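Local coordinates for periplasmic molybdate-binding protein (Azotobacter vinelandii, PDB 1ATG), which binds molybdate or tungstate in the cleft between its two domains and probably serves a molybdate ABC transporter in the periplasm, at residues G72-L84 with V219-Q231. Residues are numbered along the deposited sequence; the frame is centred on the assembly and turned at random. Where two conformers were deposited one is given.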
ATOM      1  N   GLY A  72       0.085  20.651   9.862  1.00 18.72           N
ATOM      2  CA  GLY A  72       1.399  20.251  10.329  1.00 18.34           C
ATOM      3  C   GLY A  72       1.579  18.775  10.628  1.00 16.77           C
ATOM      4  O   GLY A  72       2.693  18.359  10.983  1.00 18.09           O
ATOM      5  N   SER A  73       0.547  17.946  10.504  1.00 15.63           N
ATOM      6  CA  SER A  73       0.658  16.534  10.817  1.00 15.27           C
ATOM      7  C   SER A  73       1.038  15.654   9.632  1.00 12.23           C
ATOM      8  O   SER A  73       1.408  14.492   9.869  1.00 14.31           O
ATOM      9  CB  SER A  73      -0.656  15.981  11.383  1.00 14.30           C
ATOM     10  OG  SER A  73      -1.668  15.916  10.387  1.00 13.41           O
ATOM     11  N   ARG A  74       0.975  16.168   8.426  1.00 11.96           N
ATOM     12  CA  ARG A  74       1.290  15.335   7.259  1.00 11.08           C
ATOM     13  C   ARG A  74       2.762  15.000   7.118  1.00  9.86           C
ATOM     14  O   ARG A  74       3.619  15.889   7.168  1.00 11.22           O
ATOM     15  CB  ARG A  74       0.811  16.092   6.016  1.00 11.56           C
ATOM     16  CG  ARG A  74       0.893  15.227   4.759  1.00 12.92           C
ATOM     17  CD  ARG A  74      -0.003  15.836   3.683  1.00 15.00           C
ATOM     18  NE  ARG A  74       0.347  17.240   3.459  1.00 16.55           N
ATOM     19  CZ  ARG A  74       1.360  17.597   2.685  1.00 16.46           C
ATOM     20  NH1 ARG A  74       2.117  16.716   2.054  1.00 20.58           N
ATOM     21  NH2 ARG A  74       1.627  18.896   2.523  1.00 22.14           N
ATOM     22  N   PHE A  75       3.078  13.722   6.888  1.00  9.35           N
ATOM     23  CA  PHE A  75       4.458  13.314   6.686  1.00  8.77           C
ATOM     24  C   PHE A  75       4.519  11.995   5.916  1.00  6.61           C
ATOM     25  O   PHE A  75       3.531  11.262   5.826  1.00  7.83           O
ATOM     26  CB  PHE A  75       5.203  13.213   8.013  1.00 10.33           C
ATOM     27  CG  PHE A  75       4.948  11.966   8.805  1.00 10.15           C
ATOM     28  CD1 PHE A  75       3.776  11.791   9.510  1.00 11.45           C
ATOM     29  CD2 PHE A  75       5.895  10.949   8.865  1.00 10.54           C
ATOM     30  CE1 PHE A  75       3.549  10.640  10.242  1.00 12.11           C
ATOM     31  CE2 PHE A  75       5.681   9.794   9.578  1.00 10.63           C
ATOM     32  CZ  PHE A  75       4.508   9.645  10.280  1.00 11.11           C
ATOM     33  N   THR A  76       5.673  11.768   5.325  1.00  7.43           N
ATOM     34  CA  THR A  76       5.924  10.513   4.612  1.00  6.24           C
ATOM     35  C   THR A  76       6.342   9.447   5.603  1.00  6.78           C
ATOM     36  O   THR A  76       7.441   9.556   6.180  1.00  7.90           O
ATOM     37  CB  THR A  76       6.995  10.698   3.534  1.00  8.77           C
ATOM     38  OG1 THR A  76       6.472  11.672   2.622  1.00  9.22           O
ATOM     39  CG2 THR A  76       7.290   9.405   2.802  1.00  7.36           C
ATOM     40  N   TYR A  77       5.525   8.429   5.826  1.00  6.43           N
ATOM     41  CA  TYR A  77       5.818   7.380   6.793  1.00  6.19           C
ATOM     42  C   TYR A  77       6.482   6.159   6.176  1.00  5.87           C
ATOM     43  O   TYR A  77       7.063   5.345   6.908  1.00  5.95           O
ATOM     44  CB  TYR A  77       4.549   6.957   7.553  1.00  6.32           C
ATOM     45  CG  TYR A  77       3.541   6.229   6.699  1.00  4.72           C
ATOM     46  CD1 TYR A  77       2.603   6.923   5.947  1.00  5.60           C
ATOM     47  CD2 TYR A  77       3.508   4.849   6.633  1.00  5.65           C
ATOM     48  CE1 TYR A  77       1.682   6.256   5.146  1.00  5.06           C
ATOM     49  CE2 TYR A  77       2.609   4.167   5.830  1.00  5.15           C
ATOM     50  CZ  TYR A  77       1.709   4.888   5.097  1.00  4.35           C
ATOM     51  OH  TYR A  77       0.810   4.203   4.300  1.00  5.40           O
ATOM     52  N   ALA A  78       6.423   6.032   4.856  1.00  5.53           N
ATOM     53  CA  ALA A  78       6.993   4.851   4.199  1.00  5.27           C
ATOM     54  C   ALA A  78       6.994   5.098   2.704  1.00  4.75           C
ATOM     55  O   ALA A  78       6.158   5.865   2.188  1.00  5.58           O
ATOM     56  CB  ALA A  78       6.145   3.622   4.523  1.00  6.30           C
ATOM     57  N   ILE A  79       7.877   4.435   1.988  1.00  5.53           N
ATOM     58  CA  ILE A  79       7.895   4.440   0.528  1.00  5.05           C
ATOM     59  C   ILE A  79       7.807   2.969   0.124  1.00  4.15           C
ATOM     60  O   ILE A  79       8.635   2.137   0.526  1.00  4.71           O
ATOM     61  CB  ILE A  79       9.125   5.121  -0.064  1.00  5.49           C
ATOM     62  CG1 ILE A  79       9.215   6.592   0.367  1.00  8.94           C
ATOM     63  CG2 ILE A  79       9.109   5.083  -1.586  1.00  7.26           C
ATOM     64  CD1 ILE A  79      10.534   6.988   0.966  1.00 11.66           C
ATOM     65  N   GLY A  80       6.765   2.633  -0.634  1.00  4.62           N
ATOM     66  CA  GLY A  80       6.497   1.251  -0.992  1.00  4.40           C
ATOM     67  C   GLY A  80       7.408   0.746  -2.081  1.00  4.10           C
ATOM     68  O   GLY A  80       8.245   1.456  -2.660  1.00  4.75           O
ATOM     69  N   LYS A  81       7.243  -0.541  -2.382  1.00  4.29           N
ATOM     70  CA  LYS A  81       7.975  -1.183  -3.456  1.00  5.00           C
ATOM     71  C   LYS A  81       6.994  -2.085  -4.193  1.00  4.63           C
ATOM     72  O   LYS A  81       6.468  -3.052  -3.626  1.00  5.42           O
ATOM     73  CB  LYS A  81       9.121  -2.005  -2.873  0.50  7.11           C
ATOM     74  CG  LYS A  81      10.094  -2.580  -3.881  0.50 12.02           C
ATOM     75  CD  LYS A  81      11.424  -2.933  -3.224  0.50 11.07           C
ATOM     76  CE  LYS A  81      12.438  -3.383  -4.266  0.50 16.06           C
ATOM     77  NZ  LYS A  81      13.816  -3.446  -3.702  0.50 18.54           N
ATOM     78  N   LEU A  82       6.771  -1.766  -5.451  1.00  4.60           N
ATOM     79  CA  LEU A  82       5.869  -2.551  -6.285  1.00  4.50           C
ATOM     80  C   LEU A  82       6.515  -3.864  -6.680  1.00  3.67           C
ATOM     81  O   LEU A  82       7.716  -3.936  -7.006  1.00  4.81           O
ATOM     82  CB  LEU A  82       5.588  -1.748  -7.557  1.00  4.72           C
ATOM     83  CG  LEU A  82       4.611  -2.393  -8.542  1.00  4.84           C
ATOM     84  CD1 LEU A  82       3.194  -2.461  -7.993  1.00  6.13           C
ATOM     85  CD2 LEU A  82       4.625  -1.578  -9.831  1.00  5.24           C
ATOM     86  N   VAL A  83       5.717  -4.934  -6.706  1.00  3.56           N
ATOM     87  CA  VAL A  83       6.212  -6.234  -7.109  1.00  4.26           C
ATOM     88  C   VAL A  83       5.238  -6.917  -8.060  1.00  3.30           C
ATOM     89  O   VAL A  83       4.008  -6.882  -7.813  1.00  4.75           O
ATOM     90  CB  VAL A  83       6.432  -7.202  -5.927  1.00  5.92           C
ATOM     91  CG1 VAL A  83       7.347  -8.346  -6.365  1.00  7.27           C
ATOM     92  CG2 VAL A  83       6.996  -6.549  -4.685  1.00  8.46           C
ATOM     93  N   LEU A  84       5.746  -7.491  -9.130  1.00  3.73           N
ATOM     94  CA  LEU A  84       4.956  -8.403  -9.955  1.00  3.56           C
ATOM     95  C   LEU A  84       5.140  -9.788  -9.319  1.00  3.72           C
ATOM     96  O   LEU A  84       6.292 -10.240  -9.130  1.00  4.86           O
ATOM     97  CB  LEU A  84       5.475  -8.424 -11.385  1.00  4.40           C
ATOM     98  CG  LEU A  84       4.757  -9.439 -12.290  1.00  4.04           C
ATOM     99  CD1 LEU A  84       3.305  -9.054 -12.515  1.00  5.77           C
ATOM    100  CD2 LEU A  84       5.491  -9.552 -13.617  1.00  5.69           C
ATOM    101  N   VAL A 219      10.372   2.474  12.678  1.00  6.21           N
ATOM    102  CA  VAL A 219      11.109   2.472  11.409  1.00  6.28           C
ATOM    103  C   VAL A 219      11.677   1.100  11.116  1.00  6.45           C
ATOM    104  O   VAL A 219      11.679   0.653   9.957  1.00  6.42           O
ATOM    105  CB  VAL A 219      12.182   3.575  11.410  1.00  7.54           C
ATOM    106  CG1 VAL A 219      13.194   3.412  10.282  1.00  8.37           C
ATOM    107  CG2 VAL A 219      11.549   4.958  11.299  1.00  8.22           C
ATOM    108  N   ALA A 220      12.181   0.389  12.138  1.00  6.71           N
ATOM    109  CA  ALA A 220      12.728  -0.940  11.906  1.00  6.08           C
ATOM    110  C   ALA A 220      11.648  -1.908  11.438  1.00  6.13           C
ATOM    111  O   ALA A 220      11.897  -2.718  10.531  1.00  6.77           O
ATOM    112  CB  ALA A 220      13.441  -1.453  13.149  1.00  9.36           C
ATOM    113  N   ILE A 221      10.453  -1.830  11.984  1.00  6.11           N
ATOM    114  CA  ILE A 221       9.340  -2.670  11.548  1.00  5.98           C
ATOM    115  C   ILE A 221       8.955  -2.341  10.107  1.00  5.22           C
ATOM    116  O   ILE A 221       8.730  -3.236   9.298  1.00  5.93           O
ATOM    117  CB  ILE A 221       8.142  -2.523  12.504  1.00  6.89           C
ATOM    118  CG1 ILE A 221       8.474  -3.157  13.862  1.00  8.97           C
ATOM    119  CG2 ILE A 221       6.874  -3.120  11.918  1.00  7.44           C
ATOM    120  CD1 ILE A 221       7.546  -2.796  15.001  1.00  9.10           C
ATOM    121  N   ILE A 222       8.909  -1.056   9.785  1.00  5.39           N
ATOM    122  CA  ILE A 222       8.582  -0.611   8.423  1.00  4.69           C
ATOM    123  C   ILE A 222       9.613  -1.112   7.432  1.00  4.37           C
ATOM    124  O   ILE A 222       9.256  -1.625   6.365  1.00  4.77           O
ATOM    125  CB  ILE A 222       8.435   0.920   8.436  1.00  4.95           C
ATOM    126  CG1 ILE A 222       7.189   1.309   9.242  1.00  6.21           C
ATOM    127  CG2 ILE A 222       8.375   1.494   7.031  1.00  6.25           C
ATOM    128  CD1 ILE A 222       7.129   2.781   9.591  1.00  7.23           C
ATOM    129  N   LYS A 223      10.897  -0.996   7.762  1.00  5.36           N
ATOM    130  CA  LYS A 223      11.941  -1.478   6.865  1.00  5.55           C
ATOM    131  C   LYS A 223      11.939  -2.989   6.724  1.00  5.35           C
ATOM    132  O   LYS A 223      12.199  -3.522   5.644  1.00  6.37           O
ATOM    133  CB  LYS A 223      13.326  -1.020   7.345  1.00  7.07           C
ATOM    134  CG  LYS A 223      13.522   0.466   7.125  1.00  7.68           C
ATOM    135  CD  LYS A 223      14.963   0.907   7.315  1.00 12.80           C
ATOM    136  CE  LYS A 223      15.128   2.414   7.128  1.00 12.92           C
ATOM    137  NZ  LYS A 223      16.583   2.758   7.036  1.00 17.54           N
ATOM    138  N   ALA A 224      11.616  -3.721   7.791  1.00  6.31           N
ATOM    139  CA  ALA A 224      11.550  -5.175   7.722  1.00  6.46           C
ATOM    140  C   ALA A 224      10.448  -5.640   6.783  1.00  6.62           C
ATOM    141  O   ALA A 224      10.524  -6.725   6.202  1.00  7.78           O
ATOM    142  CB  ALA A 224      11.380  -5.781   9.111  1.00  7.39           C
ATOM    143  N   ALA A 225       9.416  -4.813   6.597  1.00  5.82           N
ATOM    144  CA  ALA A 225       8.333  -5.099   5.666  1.00  5.09           C
ATOM    145  C   ALA A 225       8.678  -4.663   4.252  1.00  4.57           C
ATOM    146  O   ALA A 225       7.818  -4.770   3.355  1.00  5.80           O
ATOM    147  CB  ALA A 225       7.054  -4.443   6.138  1.00  6.42           C
ATOM    148  N   GLY A 226       9.873  -4.183   4.011  1.00  4.69           N
ATOM    149  CA  GLY A 226      10.367  -3.871   2.688  1.00  5.62           C
ATOM    150  C   GLY A 226      10.185  -2.440   2.232  1.00  5.08           C
ATOM    151  O   GLY A 226      10.580  -2.100   1.112  1.00  6.40           O
ATOM    152  N   TYR A 227       9.617  -1.585   3.075  1.00  4.33           N
ATOM    153  CA  TYR A 227       9.459  -0.184   2.724  1.00  4.26           C
ATOM    154  C   TYR A 227      10.789   0.545   2.909  1.00  4.87           C
ATOM    155  O   TYR A 227      11.638   0.115   3.719  1.00  5.88           O
ATOM    156  CB  TYR A 227       8.438   0.509   3.641  1.00  4.42           C
ATOM    157  CG  TYR A 227       7.032  -0.043   3.530  1.00  3.83           C
ATOM    158  CD1 TYR A 227       6.167   0.398   2.546  1.00  4.08           C
ATOM    159  CD2 TYR A 227       6.578  -1.004   4.417  1.00  4.51           C
ATOM    160  CE1 TYR A 227       4.869  -0.080   2.428  1.00  4.29           C
ATOM    161  CE2 TYR A 227       5.291  -1.508   4.317  1.00  4.27           C
ATOM    162  CZ  TYR A 227       4.451  -1.046   3.316  1.00  3.91           C
ATOM    163  OH  TYR A 227       3.186  -1.601   3.252  1.00  4.70           O
ATOM    164  N   VAL A 228      10.947   1.673   2.238  1.00  5.23           N
ATOM    165  CA  VAL A 228      12.076   2.553   2.530  1.00  6.06           C
ATOM    166  C   VAL A 228      11.538   3.794   3.228  1.00  5.07           C
ATOM    167  O   VAL A 228      10.323   4.019   3.309  1.00  4.97           O
ATOM    168  CB  VAL A 228      12.878   2.944   1.295  1.00  7.72           C
ATOM    169  CG1 VAL A 228      13.524   1.742   0.653  1.00 10.58           C
ATOM    170  CG2 VAL A 228      12.009   3.642   0.295  1.00  8.75           C
ATOM    171  N   LEU A 229      12.450   4.607   3.755  1.00  5.31           N
ATOM    172  CA  LEU A 229      12.107   5.846   4.436  1.00  4.94           C
ATOM    173  C   LEU A 229      12.801   6.991   3.695  1.00  4.73           C
ATOM    174  O   LEU A 229      13.803   6.772   3.021  1.00  5.61           O
ATOM    175  CB  LEU A 229      12.601   5.858   5.882  1.00  6.47           C
ATOM    176  CG  LEU A 229      11.756   5.151   6.945  1.00  8.87           C
ATOM    177  CD1 LEU A 229      10.420   5.867   7.117  1.00 12.66           C
ATOM    178  CD2 LEU A 229      11.522   3.674   6.673  1.00 10.88           C
ATOM    179  N   PRO A 230      12.284   8.198   3.803  1.00  5.03           N
ATOM    180  CA  PRO A 230      12.950   9.327   3.149  1.00  6.34           C
ATOM    181  C   PRO A 230      14.386   9.447   3.612  1.00  6.14           C
ATOM    182  O   PRO A 230      14.714   9.204   4.787  1.00  7.20           O
ATOM    183  CB  PRO A 230      12.139  10.542   3.570  1.00  8.65           C
ATOM    184  CG  PRO A 230      10.797   9.991   3.916  1.00  7.51           C
ATOM    185  CD  PRO A 230      11.084   8.625   4.532  1.00  7.17           C
ATOM    186  N   GLN A 231      15.250   9.839   2.690  1.00  6.43           N
ATOM    187  CA  GLN A 231      16.659  10.015   3.010  1.00  9.76           C
ATOM    188  C   GLN A 231      16.951  11.286   3.787  1.00 11.27           C
ATOM    189  O   GLN A 231      17.907  11.247   4.593  1.00 15.18           O
ATOM    190  CB  GLN A 231      17.447  10.134   1.710  1.00 11.28           C
ATOM    191  CG  GLN A 231      17.760   8.822   1.038  1.00 18.33           C
ATOM    192  CD  GLN A 231      18.929   9.019   0.071  1.00 15.15           C
ATOM    193  OE1 GLN A 231      19.514  10.100  -0.021  1.00 17.41           O
ATOM    194  NE2 GLN A 231      19.223   7.938  -0.602  1.00 19.97           N
ATOM    195  OXT GLN A 231      16.283  12.298   3.550  1.00 10.92           O
TER
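Where strand 75-86 runs between the two domains of this binding protein, the C-terminal tail pairs with its edge through a single antiparallel bridge. Ile79 and Val228 form the hydrogen-bonded pair: Ile79 N donates to Val228 O at 2.8 Å. Val228 N returns a straighter bond to Ile79 O at 2.9 Å. Tyr227 CA makes a bent CA-H...O contact with the same Ile79 O, and the edge of the Tyr227 ring meets the Ile79-Gly80 peptide, with Ile79 C and Gly80 N in the ring plane.

The side chains of the bridged pair also meet. A chi1 of -64° puts Val228 CG1 anti to the carbonyl carbon and CG2 between the backbone N and that carbon, where CG2 presses against Ile79 CB at 3.3 Å, closer than usual for two carbons. The Ile79 branch through CG1 runs the other way along the tail, and its CD1 lies 3.5 Å from Pro230 N. With an alanine at Ile79 both backbone bonds could persist, but the Leu229-Pro230 link would probably lose the apolar cover of CD1. Farther along, Thr76 CG2 meets Pro230 CG at 3.7 Å, while Thr76 OG1 turns to Gln193.

On the inner side, Ala78 CB sits obliquely against the Tyr227 ring, 3.8 Å from CD1, and also touches Ile222 CG2 at 4.0 Å, joining strand to helix 216-224. That helix ends in a Schellman motif at Gly226, whose positive phi swings the chain round to the strand. The Tyr227 hydroxyl reaches Asn9 of the anion pocket, making Tyr227 a second-shell neighbour of the oxyanion site. Just before the bridge, strand 75-86 carries a classic beta bulge, Tyr77 and Ala78 being set opposite Gln192 of strand 191-196. The C-terminal tail is thus bonded to a strand that passes from one lobe to the other beside the ligand cleft, typical of the periplasmic binding protein fold.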